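Side-chain contacts in hypothetical protein YfiH (Bacillus licheniformis, PDB 6DZD), which probably catalyses the phosphorolysis of adenosine, inosine and methylthioadenosine and the deamination of adenosine, as a zinc-containing member of the YfiH/LACC1 family: residues I91-D96 with R169-N174; G97-G102 with P121-A126; P44-L49 with V55-Q60; N64-V69 with W80-Q85. All blocks are in the same frame, centred on the assembly; numbering follows the deposited sequence.

Contact 1: residues I91-D96 with R169-N174; sequences IHKVTD and RREGSN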
loop_
_atom_site.group_PDB
_atom_site.type_symbol
_atom_site.label_atom_id
_atom_site.label_comp_id
_atom_site.label_asym_id
_atom_site.label_seq_id
_atom_site.Cartn_x
_atom_site.Cartn_y
_atom_site.Cartn_z
ATOM N N ILE A 91 -10.106 -8.245 2.833
ATOM C CA ILE A 91 -10.322 -7.372 1.688
ATOM C C ILE A 91 -11.787 -6.991 1.645
ATOM O O ILE A 91 -12.657 -7.862 1.597
ATOM C CB ILE A 91 -9.929 -8.047 0.373
ATOM C CG1 ILE A 91 -8.504 -8.554 0.476
ATOM C CG2 ILE A 91 -10.105 -7.069 -0.763
ATOM C CD1 ILE A 91 -8.038 -9.321 -0.739
ATOM N N HIS A 92 -12.059 -5.702 1.588
ATOM C CA HIS A 92 -13.421 -5.208 1.644
ATOM C C HIS A 92 -13.753 -4.576 0.307
ATOM O O HIS A 92 -12.959 -3.796 -0.227
ATOM C CB HIS A 92 -13.566 -4.200 2.782
ATOM C CG HIS A 92 -14.923 -3.589 2.893
ATOM N ND1 HIS A 92 -15.890 -4.073 3.749
ATOM C CD2 HIS A 92 -15.469 -2.515 2.275
ATOM C CE1 HIS A 92 -16.975 -3.325 3.649
ATOM N NE2 HIS A 92 -16.746 -2.373 2.762
ATOM N N LYS A 93 -14.910 -4.935 -0.244
ATOM C CA LYS A 93 -15.400 -4.337 -1.479
ATOM C C LYS A 93 -16.143 -3.060 -1.104
ATOM O O LYS A 93 -17.265 -3.115 -0.585
ATOM C CB LYS A 93 -16.290 -5.314 -2.239
ATOM C CG LYS A 93 -16.977 -4.696 -3.400
ATOM C CD LYS A 93 -17.596 -5.735 -4.330
ATOM C CE LYS A 93 -18.088 -5.051 -5.604
ATOM N NZ LYS A 93 -18.801 -5.949 -6.542
ATOM N N VAL A 94 -15.526 -1.910 -1.383
ATOM C CA VAL A 94 -16.064 -0.625 -0.952
ATOM C C VAL A 94 -17.215 -0.211 -1.859
ATOM O O VAL A 94 -17.075 -0.197 -3.087
ATOM C CB VAL A 94 -14.955 0.439 -0.931
ATOM C CG1 VAL A 94 -15.484 1.731 -0.363
ATOM C CG2 VAL A 94 -13.778 -0.049 -0.107
ATOM N N THR A 95 -18.352 0.144 -1.257
ATOM C CA THR A 95 -19.524 0.622 -1.996
ATOM C C THR A 95 -19.880 2.038 -1.550
ATOM O O THR A 95 -19.244 2.608 -0.653
ATOM C CB THR A 95 -20.727 -0.312 -1.824
ATOM O OG1 THR A 95 -21.211 -0.224 -0.479
ATOM C CG2 THR A 95 -20.339 -1.763 -2.136
ATOM N N ASP A 96 -20.931 2.593 -2.175
ATOM C CA ASP A 96 -21.330 3.976 -1.891
ATOM C C ASP A 96 -21.592 4.194 -0.413
ATOM O O ASP A 96 -21.227 5.230 0.141
ATOM C CB ASP A 96 -22.608 4.352 -2.641
ATOM C CG ASP A 96 -22.376 4.726 -4.088
ATOM O OD1 ASP A 96 -21.208 4.903 -4.517
ATOM O OD2 ASP A 96 -23.399 4.848 -4.804
ATOM N N ARG A 169 -12.798 -14.581 -8.916
ATOM C CA ARG A 169 -13.929 -15.418 -8.521
ATOM C C ARG A 169 -15.211 -14.634 -8.257
ATOM O O ARG A 169 -16.296 -15.123 -8.562
ATOM C CB ARG A 169 -13.565 -16.256 -7.287
ATOM C CG ARG A 169 -12.448 -17.283 -7.538
ATOM C CD ARG A 169 -12.101 -18.103 -6.302
ATOM N NE ARG A 169 -12.595 -19.484 -6.443
ATOM C CZ ARG A 169 -11.867 -20.516 -6.881
ATOM N NH1 ARG A 169 -10.588 -20.357 -7.237
ATOM N NH2 ARG A 169 -12.426 -21.708 -6.979
ATOM N N ARG A 170 -15.133 -13.438 -7.685
ATOM C CA ARG A 170 -16.350 -12.671 -7.437
ATOM C C ARG A 170 -16.679 -11.702 -8.559
ATOM O O ARG A 170 -17.864 -11.427 -8.793
ATOM C CB ARG A 170 -16.244 -11.850 -6.147
ATOM C CG ARG A 170 -16.733 -12.512 -4.886
ATOM C CD ARG A 170 -15.566 -13.093 -4.105
ATOM N NE ARG A 170 -15.717 -12.939 -2.659
ATOM C CZ ARG A 170 -15.053 -13.665 -1.763
ATOM N NH1 ARG A 170 -15.249 -13.450 -0.464
ATOM N NH2 ARG A 170 -14.200 -14.614 -2.167
ATOM N N GLU A 171 -15.671 -11.202 -9.278
ATOM C CA GLU A 171 -15.892 -10.122 -10.231
ATOM C C GLU A 171 -15.766 -10.540 -11.685
ATOM O O GLU A 171 -16.079 -9.729 -12.561
ATOM C CB GLU A 171 -14.907 -8.970 -9.971
ATOM C CG GLU A 171 -14.840 -8.536 -8.517
ATOM C CD GLU A 171 -16.139 -7.903 -8.021
ATOM O OE1 GLU A 171 -16.538 -8.145 -6.864
ATOM O OE2 GLU A 171 -16.747 -7.145 -8.792
ATOM N N GLY A 172 -15.366 -11.781 -11.968
ATOM C CA GLY A 172 -15.235 -12.206 -13.345
ATOM C C GLY A 172 -14.045 -11.638 -14.075
ATOM O O GLY A 172 -14.059 -11.576 -15.308
ATOM N N SER A 173 -13.002 -11.239 -13.355
ATOM C CA SER A 173 -11.813 -10.759 -14.040
ATOM C C SER A 173 -11.117 -11.911 -14.757
ATOM O O SER A 173 -11.127 -13.064 -14.312
ATOM C CB SER A 173 -10.817 -10.093 -13.069
ATOM O OG SER A 173 -11.232 -8.790 -12.646
ATOM N N ASN A 174 -10.552 -11.592 -15.904
ATOM C CA ASN A 174 -9.520 -12.420 -16.492
ATOM C C ASN A 174 -8.190 -11.980 -15.894
ATOM O O ASN A 174 -7.860 -10.784 -15.969
ATOM C CB ASN A 174 -9.512 -12.264 -18.002
ATOM C CG ASN A 174 -8.442 -13.090 -18.689
ATOM O OD1 ASN A 174 -7.538 -13.652 -18.056
ATOM N ND2 ASN A 174 -8.523 -13.136 -20.019
#
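K93 and E171 reach out from opposite directions and meet in a salt bridge at the surface. The ammonium of K93 sits in front of the carboxylate and bonds to both oxygens: NZ lies 3.2 Å from OE1 of E171 and 3.3 Å from OE2. Each oxygen offers its syn lone pair, the one on the side of its partner oxygen. This makes a forked grip, with neither oxygen clearly preferred. The lysine chain is stretched out. CG is anti to the backbone N (chi1 172°), and the chain stays extended to NZ, which carries the ammonium out to E171. The backbones stay well apart, with no CA pair closer than the 10.3 Å between K93 CA and R170 CA. The glutamate chain instead bends at chi2 (-66°), which turns its carboxylate to face the lysine. OE1 has a second partner, the hydroxyl of Y117, so two groups fix this end of E171. The contact joins the edge strand 91-93 of one mixed sheet to the turn that follows helix 159-169, where G172 leaves helical geometry with positive phi. Y117, on the adjacent strand 115-118, also touches the side chain of K93. L144 of strand 144-150 packs against E171, and I91 rests on the helix.

Contact 2: residues G97-G102 with P121-A126; sequences GDRASG and PNLFLA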
loop_
_atom_site.group_PDB
_atom_site.type_symbol
_atom_site.label_atom_id
_atom_site.label_comp_id
_atom_site.label_asym_id
_atom_site.label_seq_id
_atom_site.Cartn_x
_atom_site.Cartn_y
_atom_site.Cartn_z
ATOM N N GLY A 97 -22.234 3.230 0.238
ATOM C CA GLY A 97 -22.517 3.367 1.652
ATOM C C GLY A 97 -21.285 3.515 2.516
ATOM O O GLY A 97 -21.358 4.111 3.589
ATOM N N ASP A 98 -20.138 2.997 2.065
ATOM C CA ASP A 98 -18.897 3.096 2.824
ATOM C C ASP A 98 -18.271 4.466 2.755
ATOM O O ASP A 98 -17.225 4.670 3.378
ATOM C CB ASP A 98 -17.843 2.111 2.319
ATOM C CG ASP A 98 -18.199 0.680 2.591
ATOM O OD1 ASP A 98 -18.656 0.372 3.711
ATOM O OD2 ASP A 98 -18.014 -0.128 1.661
ATOM N N ARG A 99 -18.838 5.374 1.968
ATOM C CA ARG A 99 -18.222 6.674 1.750
ATOM C C ARG A 99 -17.907 7.342 3.076
ATOM O O ARG A 99 -18.619 7.158 4.070
ATOM C CB ARG A 99 -19.147 7.564 0.939
ATOM C CG ARG A 99 -18.648 7.888 -0.430
ATOM C CD ARG A 99 -19.709 8.677 -1.185
ATOM N NE ARG A 99 -19.144 9.094 -2.447
ATOM C CZ ARG A 99 -19.136 8.330 -3.524
ATOM N NH1 ARG A 99 -19.686 7.127 -3.475
ATOM N NH2 ARG A 99 -18.572 8.766 -4.637
ATOM N N ALA A 100 -16.793 8.068 3.092
ATOM C CA ALA A 100 -16.321 8.880 4.213
ATOM C C ALA A 100 -15.960 8.055 5.452
ATOM O O ALA A 100 -15.604 8.636 6.485
ATOM C CB ALA A 100 -17.343 9.964 4.591
ATOM N N SER A 101 -15.931 6.726 5.358
ATOM C CA SER A 101 -15.649 5.902 6.528
ATOM C C SER A 101 -14.164 5.983 6.856
ATOM O O SER A 101 -13.313 5.618 6.032
ATOM C CB SER A 101 -16.053 4.444 6.286
ATOM O OG SER A 101 -17.442 4.273 6.036
ATOM N N GLY A 102 -13.853 6.424 8.071
ATOM C CA GLY A 102 -12.471 6.595 8.470
ATOM C C GLY A 102 -11.773 7.829 7.941
ATOM O O GLY A 102 -10.624 8.067 8.322
ATOM N N PRO A 121 -17.514 4.950 -9.261
ATOM C CA PRO A 121 -16.759 6.158 -9.619
ATOM C C PRO A 121 -16.626 7.144 -8.470
ATOM O O PRO A 121 -17.461 7.202 -7.567
ATOM C CB PRO A 121 -17.604 6.768 -10.744
ATOM C CG PRO A 121 -19.017 6.417 -10.345
ATOM C CD PRO A 121 -18.913 5.018 -9.734
ATOM N N ASN A 122 -15.551 7.939 -8.536
ATOM C CA ASN A 122 -15.294 9.040 -7.596
ATOM C C ASN A 122 -15.273 8.534 -6.155
ATOM O O ASN A 122 -15.743 9.195 -5.222
ATOM C CB ASN A 122 -16.309 10.166 -7.791
ATOM C CG ASN A 122 -16.404 10.602 -9.247
ATOM O OD1 ASN A 122 -15.440 11.127 -9.804
ATOM N ND2 ASN A 122 -17.554 10.368 -9.878
ATOM N N LEU A 123 -14.690 7.357 -5.966
ATOM C CA LEU A 123 -14.603 6.755 -4.645
ATOM C C LEU A 123 -13.163 6.350 -4.391
ATOM O O LEU A 123 -12.704 5.333 -4.925
ATOM C CB LEU A 123 -15.526 5.552 -4.536
ATOM C CG LEU A 123 -15.821 5.282 -3.070
ATOM C CD1 LEU A 123 -17.258 4.832 -2.880
ATOM C CD2 LEU A 123 -14.849 4.267 -2.563
ATOM N N PHE A 124 -12.465 7.113 -3.554
ATOM C CA PHE A 124 -11.030 6.962 -3.399
ATOM C C PHE A 124 -10.692 6.098 -2.183
ATOM O O PHE A 124 -11.112 6.396 -1.062
ATOM C CB PHE A 124 -10.379 8.341 -3.308
ATOM C CG PHE A 124 -10.118 8.975 -4.661
ATOM C CD1 PHE A 124 -11.161 9.480 -5.429
ATOM C CD2 PHE A 124 -8.823 9.038 -5.178
ATOM C CE1 PHE A 124 -10.918 10.064 -6.681
ATOM C CE2 PHE A 124 -8.571 9.613 -6.440
ATOM C CZ PHE A 124 -9.622 10.129 -7.188
ATOM N N LEU A 125 -9.909 5.041 -2.418
ATOM C CA LEU A 125 -9.508 4.075 -1.400
ATOM C C LEU A 125 -8.136 4.463 -0.861
ATOM O O LEU A 125 -7.280 4.937 -1.615
ATOM C CB LEU A 125 -9.472 2.665 -2.001
ATOM C CG LEU A 125 -10.569 2.378 -3.044
ATOM C CD1 LEU A 125 -10.437 0.995 -3.666
ATOM C CD2 LEU A 125 -11.915 2.520 -2.412
ATOM N N ALA A 126 -7.918 4.271 0.442
ATOM C CA ALA A 126 -6.691 4.780 1.066
ATOM C C ALA A 126 -6.117 3.845 2.133
ATOM O O ALA A 126 -6.820 3.483 3.085
ATOM C CB ALA A 126 -6.953 6.169 1.669
#
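R99 and L123 are the nearest backbone points of the two segments, 7.3 Å apart from CA to CA, with R99 in a type II turn that runs from D98 to S101. The turn is closed by S101, whose N and OG both bond to O of D98 from the same face of its carbonyl plane. OG of S101 lies 2.7 Å from O of D98.

Across the contact the work is done by R99. Its chain is extended from CG to NE and carries the guanidinium over to residues 121-123. NH1 of R99 comes to 3.4 Å from CD1 of L123, and CG of L123 lies over one face of the guanidinium, toward its rim. The leucine thus packs an apolar branch against a charged group. The other terminal nitrogen of R99, NH2, lies 3.5 Å from O of P121, which is near the guanidinium plane at its edge. O of N122 is closer to NH2 of R99, at 2.9 Å, but the angle is too poor for a hydrogen bond. The charge is met by two acids: NE pairs with D79 and NH1 with D96. An alanine here is likely to leave D79 and D96 without this shared cation and to uncover the CD1 side of L123.

The contact lies where the loop after strand 91-93 passes strand 124-129 and the residues before it. L123 also packs on V81 of the neighbouring strand 80-82 and on V94.

Contact 3: residues P44-L49 with V55-Q60; sequences PPFHSL and VQDHEQ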
loop_
_atom_site.group_PDB
_atom_site.type_symbol
_atom_site.label_atom_id
_atom_site.label_comp_id
_atom_site.label_asym_id
_atom_site.label_seq_id
_atom_site.Cartn_x
_atom_site.Cartn_y
_atom_site.Cartn_z
ATOM N N PRO A 44 7.308 17.147 14.470
ATOM C CA PRO A 44 8.039 15.928 14.834
ATOM C C PRO A 44 7.367 15.209 15.987
ATOM O O PRO A 44 6.789 15.847 16.882
ATOM C CB PRO A 44 9.421 16.468 15.239
ATOM C CG PRO A 44 9.631 17.622 14.306
ATOM C CD PRO A 44 8.239 18.223 14.061
ATOM N N PRO A 45 7.422 13.876 16.008
ATOM C CA PRO A 45 8.119 13.012 15.046
ATOM C C PRO A 45 7.324 12.653 13.786
ATOM O O PRO A 45 7.608 11.614 13.187
ATOM C CB PRO A 45 8.381 11.750 15.870
ATOM C CG PRO A 45 7.200 11.684 16.796
ATOM C CD PRO A 45 6.757 13.096 17.069
ATOM N N PHE A 46 6.359 13.479 13.382
ATOM C CA PHE A 46 5.524 13.176 12.224
ATOM C C PHE A 46 5.744 14.176 11.091
ATOM O O PHE A 46 4.851 14.415 10.282
ATOM C CB PHE A 46 4.051 13.126 12.630
ATOM C CG PHE A 46 3.807 12.397 13.936
ATOM C CD1 PHE A 46 3.806 11.008 13.986
ATOM C CD2 PHE A 46 3.573 13.093 15.109
ATOM C CE1 PHE A 46 3.579 10.342 15.174
ATOM C CE2 PHE A 46 3.338 12.425 16.293
ATOM C CZ PHE A 46 3.344 11.055 16.328
ATOM N N HIS A 47 6.943 14.742 10.995
ATOM C CA HIS A 47 7.189 15.798 10.026
ATOM C C HIS A 47 7.281 15.247 8.601
ATOM O O HIS A 47 8.141 14.404 8.306
ATOM C CB HIS A 47 8.465 16.532 10.406
ATOM C CG HIS A 47 8.708 17.763 9.597
ATOM N ND1 HIS A 47 8.105 18.970 9.879
ATOM C CD2 HIS A 47 9.478 17.970 8.502
ATOM C CE1 HIS A 47 8.501 19.873 8.999
ATOM N NE2 HIS A 47 9.340 19.292 8.155
ATOM N N SER A 48 6.423 15.750 7.707
ATOM C CA SER A 48 5.381 16.711 8.071
ATOM C C SER A 48 4.003 16.304 7.542
ATOM O O SER A 48 2.986 16.732 8.094
ATOM C CB SER A 48 5.719 18.110 7.557
ATOM O OG SER A 48 5.840 18.123 6.143
ATOM N N LEU A 49 3.957 15.490 6.483
ATOM C CA LEU A 49 2.684 15.090 5.873
ATOM C C LEU A 49 2.221 13.739 6.410
ATOM O O LEU A 49 2.006 12.771 5.672
ATOM C CB LEU A 49 2.795 15.059 4.351
ATOM C CG LEU A 49 1.417 15.035 3.679
ATOM C CD1 LEU A 49 0.730 16.403 3.781
ATOM C CD2 LEU A 49 1.474 14.536 2.230
ATOM N N VAL A 55 -1.449 6.971 15.002
ATOM C CA VAL A 55 -0.073 7.008 15.476
ATOM C C VAL A 55 0.137 8.115 16.516
ATOM O O VAL A 55 1.256 8.579 16.717
ATOM C CB VAL A 55 0.913 7.140 14.303
ATOM C CG1 VAL A 55 0.781 5.955 13.353
ATOM C CG2 VAL A 55 0.693 8.452 13.572
ATOM N N GLN A 56 -0.939 8.541 17.178
ATOM C CA GLN A 56 -0.886 9.535 18.257
ATOM C C GLN A 56 -0.239 10.851 17.814
ATOM O O GLN A 56 0.434 11.524 18.596
ATOM C CB GLN A 56 -0.148 8.958 19.467
ATOM C CG GLN A 56 -0.548 7.540 19.823
ATOM C CD GLN A 56 0.343 6.970 20.924
ATOM O OE1 GLN A 56 1.487 6.562 20.676
ATOM N NE2 GLN A 56 -0.168 6.970 22.163
ATOM N N ASP A 57 -0.478 11.240 16.561
ATOM C CA ASP A 57 -0.219 12.592 16.094
ATOM C C ASP A 57 -1.400 13.499 16.449
ATOM O O ASP A 57 -2.469 13.043 16.862
ATOM C CB ASP A 57 0.038 12.593 14.587
ATOM C CG ASP A 57 0.590 13.933 14.064
ATOM O OD1 ASP A 57 0.785 14.880 14.865
ATOM O OD2 ASP A 57 0.843 14.035 12.840
ATOM N N HIS A 58 -1.195 14.804 16.284
ATOM C CA HIS A 58 -2.268 15.765 16.500
ATOM C C HIS A 58 -3.342 15.581 15.441
ATOM O O HIS A 58 -3.092 15.796 14.250
ATOM C CB HIS A 58 -1.733 17.192 16.467
ATOM C CG HIS A 58 -2.740 18.212 16.898
ATOM N ND1 HIS A 58 -3.251 18.258 18.180
ATOM C CD2 HIS A 58 -3.352 19.209 16.214
ATOM C CE1 HIS A 58 -4.116 19.255 18.272
ATOM N NE2 HIS A 58 -4.197 19.846 17.092
ATOM N N GLU A 59 -4.547 15.220 15.887
ATOM C CA GLU A 59 -5.571 14.737 14.967
ATOM C C GLU A 59 -5.900 15.774 13.897
ATOM O O GLU A 59 -6.000 15.447 12.709
ATOM C CB GLU A 59 -6.818 14.346 15.752
ATOM C CG GLU A 59 -7.931 13.864 14.866
ATOM C CD GLU A 59 -9.182 13.529 15.650
ATOM O OE1 GLU A 59 -9.042 13.112 16.824
ATOM O OE2 GLU A 59 -10.302 13.698 15.093
ATOM N N GLN A 60 -6.052 17.036 14.301
ATOM C CA GLN A 60 -6.378 18.096 13.355
ATOM C C GLN A 60 -5.307 18.247 12.283
ATOM O O GLN A 60 -5.618 18.630 11.152
ATOM C CB GLN A 60 -6.587 19.423 14.089
ATOM C CG GLN A 60 -7.286 20.443 13.233
ATOM C CD GLN A 60 -8.320 19.782 12.317
ATOM O OE1 GLN A 60 -9.349 19.267 12.785
ATOM N NE2 GLN A 60 -8.045 19.777 11.005
#
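F46 and D57 form the tight half of this contact. The phenyl ring and the carboxylate are stacked, their planes 19° apart, and the two side chains slide past each other in opposite directions. CB of D57 stands over the ring face, 3.7 Å from the centroid of the F46 ring, in a CH-pi contact. P45 covers the opposite face through its CG, so the ring is sandwiched. With CG anti to the backbone N (chi1 -169°), the carboxylate of D57 is laid along the CB side of the phenyl ring.

The far end of the ring is approached at a slant by the carbonyl oxygens of V55 and Q56, and CG2 of V55 sits beside CE1 of F46 at 3.8 Å. The loose side lies beyond, at the exposed Q56 and H58. Q56 covers little of the ring and makes a weak bond to K266; H58 covers none.

The aspartate is both apolar cover and polar hub. OD1 lies close to N of H58, the N-cap residue of helix 59-72, too close for the bond to be taken at face value. OD2 takes bonds from S42 and N50, which probably fix the carboxylate's rotation beside an aromatic face. The chemistry thus ties a buried ring to the entry of the helix.

Contact 4: residues N64-V69 with W80-Q85; sequences NNRKKV and WVFADQ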
loop_
_atom_site.group_PDB
_atom_site.type_symbol
_atom_site.label_atom_id
_atom_site.label_comp_id
_atom_site.label_asym_id
_atom_site.label_seq_id
_atom_site.Cartn_x
_atom_site.Cartn_y
_atom_site.Cartn_z
ATOM N N ASN A 64 -5.916 17.750 8.227
ATOM C CA ASN A 64 -5.472 18.795 7.313
ATOM C C ASN A 64 -4.486 18.248 6.282
ATOM O O ASN A 64 -4.522 18.653 5.113
ATOM C CB ASN A 64 -4.896 19.972 8.096
ATOM C CG ASN A 64 -5.990 20.846 8.686
ATOM O OD1 ASN A 64 -7.168 20.679 8.373
ATOM N ND2 ASN A 64 -5.607 21.771 9.560
ATOM N N ASN A 65 -3.612 17.314 6.673
ATOM C CA ASN A 65 -2.749 16.710 5.663
ATOM C C ASN A 65 -3.578 15.921 4.641
ATOM O O ASN A 65 -3.310 15.976 3.434
ATOM C CB ASN A 65 -1.719 15.784 6.316
ATOM C CG ASN A 65 -0.794 16.499 7.259
ATOM O OD1 ASN A 65 -0.564 17.699 7.141
ATOM N ND2 ASN A 65 -0.233 15.753 8.203
ATOM N N ARG A 66 -4.615 15.211 5.113
ATOM C CA ARG A 66 -5.526 14.523 4.202
ATOM C C ARG A 66 -6.339 15.517 3.379
ATOM O O ARG A 66 -6.536 15.323 2.173
ATOM C CB ARG A 66 -6.456 13.585 4.983
ATOM C CG ARG A 66 -5.772 12.405 5.687
ATOM C CD ARG A 66 -6.792 11.541 6.410
ATOM N NE ARG A 66 -6.202 10.454 7.191
ATOM C CZ ARG A 66 -6.907 9.500 7.805
ATOM N NH1 ARG A 66 -6.295 8.542 8.503
ATOM N NH2 ARG A 66 -8.231 9.498 7.728
ATOM N N LYS A 67 -6.806 16.593 4.017
ATOM C CA LYS A 67 -7.554 17.611 3.291
ATOM C C LYS A 67 -6.718 18.236 2.186
ATOM O O LYS A 67 -7.260 18.617 1.142
ATOM C CB LYS A 67 -8.063 18.674 4.258
ATOM C CG LYS A 67 -9.463 18.378 4.832
ATOM C CD LYS A 67 -9.807 19.366 5.957
ATOM C CE LYS A 67 -11.278 19.703 6.000
ATOM N NZ LYS A 67 -11.595 20.326 7.307
ATOM N N LYS A 68 -5.399 18.345 2.392
ATOM C CA LYS A 68 -4.539 18.913 1.360
ATOM C C LYS A 68 -4.352 17.942 0.210
ATOM O O LYS A 68 -4.425 18.342 -0.960
ATOM C CB LYS A 68 -3.181 19.299 1.940
ATOM C CG LYS A 68 -2.065 19.285 0.902
ATOM C CD LYS A 68 -0.952 20.262 1.260
ATOM C CE LYS A 68 0.187 20.284 0.235
ATOM N NZ LYS A 68 1.325 21.139 0.718
ATOM N N VAL A 69 -4.171 16.653 0.515
ATOM C CA VAL A 69 -4.009 15.681 -0.558
ATOM C C VAL A 69 -5.293 15.553 -1.362
ATOM O O VAL A 69 -5.265 15.543 -2.596
ATOM C CB VAL A 69 -3.550 14.322 -0.007
ATOM C CG1 VAL A 69 -3.530 13.305 -1.135
ATOM C CG2 VAL A 69 -2.179 14.453 0.638
ATOM N N TRP A 80 -13.722 9.566 0.377
ATOM C CA TRP A 80 -12.591 8.705 0.664
ATOM C C TRP A 80 -12.976 7.634 1.692
ATOM O O TRP A 80 -13.884 7.822 2.510
ATOM C CB TRP A 80 -11.406 9.524 1.178
ATOM C CG TRP A 80 -10.773 10.372 0.141
ATOM C CD1 TRP A 80 -11.368 11.376 -0.572
ATOM C CD2 TRP A 80 -9.416 10.300 -0.316
ATOM N NE1 TRP A 80 -10.466 11.927 -1.447
ATOM C CE2 TRP A 80 -9.260 11.286 -1.311
ATOM C CE3 TRP A 80 -8.320 9.500 0.016
ATOM C CZ2 TRP A 80 -8.050 11.492 -1.980
ATOM C CZ3 TRP A 80 -7.112 9.710 -0.649
ATOM C CH2 TRP A 80 -6.991 10.703 -1.633
ATOM N N VAL A 81 -12.271 6.497 1.638
ATOM C CA VAL A 81 -12.518 5.376 2.539
ATOM C C VAL A 81 -11.192 4.858 3.083
ATOM O O VAL A 81 -10.280 4.544 2.309
ATOM C CB VAL A 81 -13.281 4.236 1.842
ATOM C CG1 VAL A 81 -13.502 3.121 2.814
ATOM C CG2 VAL A 81 -14.599 4.749 1.271
ATOM N N PHE A 82 -11.117 4.715 4.410
ATOM C CA PHE A 82 -9.910 4.324 5.126
ATOM C C PHE A 82 -10.157 3.033 5.899
ATOM O O PHE A 82 -11.302 2.639 6.137
ATOM C CB PHE A 82 -9.450 5.459 6.074
ATOM C CG PHE A 82 -8.798 6.619 5.360
ATOM C CD1 PHE A 82 -9.540 7.439 4.513
ATOM C CD2 PHE A 82 -7.459 6.893 5.529
ATOM C CE1 PHE A 82 -8.943 8.503 3.840
ATOM C CE2 PHE A 82 -6.865 7.960 4.865
ATOM C CZ PHE A 82 -7.607 8.764 4.026
ATOM N N ALA A 83 -9.067 2.367 6.293
ATOM C CA ALA A 83 -9.145 1.069 6.954
ATOM C C ALA A 83 -8.459 1.097 8.309
ATOM O O ALA A 83 -7.451 1.785 8.505
ATOM C CB ALA A 83 -8.510 -0.043 6.125
ATOM N N ASP A 84 -9.052 0.369 9.249
ATOM C CA ASP A 84 -8.422 0.029 10.518
ATOM C C ASP A 84 -7.502 -1.144 10.223
ATOM O O ASP A 84 -7.938 -2.295 10.193
ATOM C CB ASP A 84 -9.492 -0.311 11.552
ATOM C CG ASP A 84 -8.965 -1.148 12.694
ATOM O OD1 ASP A 84 -8.087 -0.655 13.439
ATOM O OD2 ASP A 84 -9.432 -2.298 12.829
ATOM N N GLN A 85 -6.229 -0.862 9.977
ATOM C CA GLN A 85 -5.341 -1.867 9.416
ATOM C C GLN A 85 -4.744 -2.724 10.524
ATOM O O GLN A 85 -4.011 -2.216 11.382
ATOM C CB GLN A 85 -4.262 -1.197 8.572
ATOM C CG GLN A 85 -4.788 -0.562 7.276
ATOM C CD GLN A 85 -3.812 0.430 6.681
ATOM O OE1 GLN A 85 -4.169 1.562 6.357
ATOM N NE2 GLN A 85 -2.559 0.011 6.553
#
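R66 lays its guanidinium flat on the ring of F82, at the centre of a buried contact between helix 59-72 and strand 80-82. Two residues of the helix segment reach the strand, and R66 comes first. Its chain leaves the helix with CG anti to the carbonyl carbon (chi1 -65°) and stays extended as far as NE. The planes of guanidinium and ring are 10° apart. CZ of R66 lies 3.3 Å from CE2 of F82, while NH2 stands over the ring centre. The cation is off-centre, with CZ of R66 33° off the ring normal. Alongside, CD of R66 packs against CZ of F82 at 3.7 Å.

One helical turn on, V69 points toward the strand. Its CG1 meets CH2 of W80 at 4.4 Å, a looser apolar touch at a slant to the indole. M271 of strand 270-276 touches V69, W80 and F82 alike.

The stack leaves the N-H groups of R66 available around its rim. NE gives to O of T51, and NH2 gives to O of G102 and O of A103. A leucine in place of R66 would probably leave these carbonyl oxygens without their donor and the face of F82 without its flat cover. A buried arginine is thus accommodated by carbonyl oxygens at its rim and an aromatic face beneath it, a cation-pi pairing that joins two loops to the helix and strand.

Overall arrangement
From the N terminus, contact 3 comes first and closes a short loop leading into helix 59-72. Contact 4 then closes the connection from that helix to strand 80-82, and the two contacts touch where L49 packs on N65 and V69. Contact 1 opens next, at strand 91-93, and closes only after helix 159-169. Contact 2 is nested inside this long loop; no pair crosses. Contacts 2 and 4 meet where strands 80-82 and 124-129 lie side by side and where the loop 97-102 reaches F82 and R66. Contact 2 also touches contact 1, whose first segment lies on strand 91-93 of the other six-stranded sheet. Contacts 1 and 3 lie on opposite sides of the chain's centre.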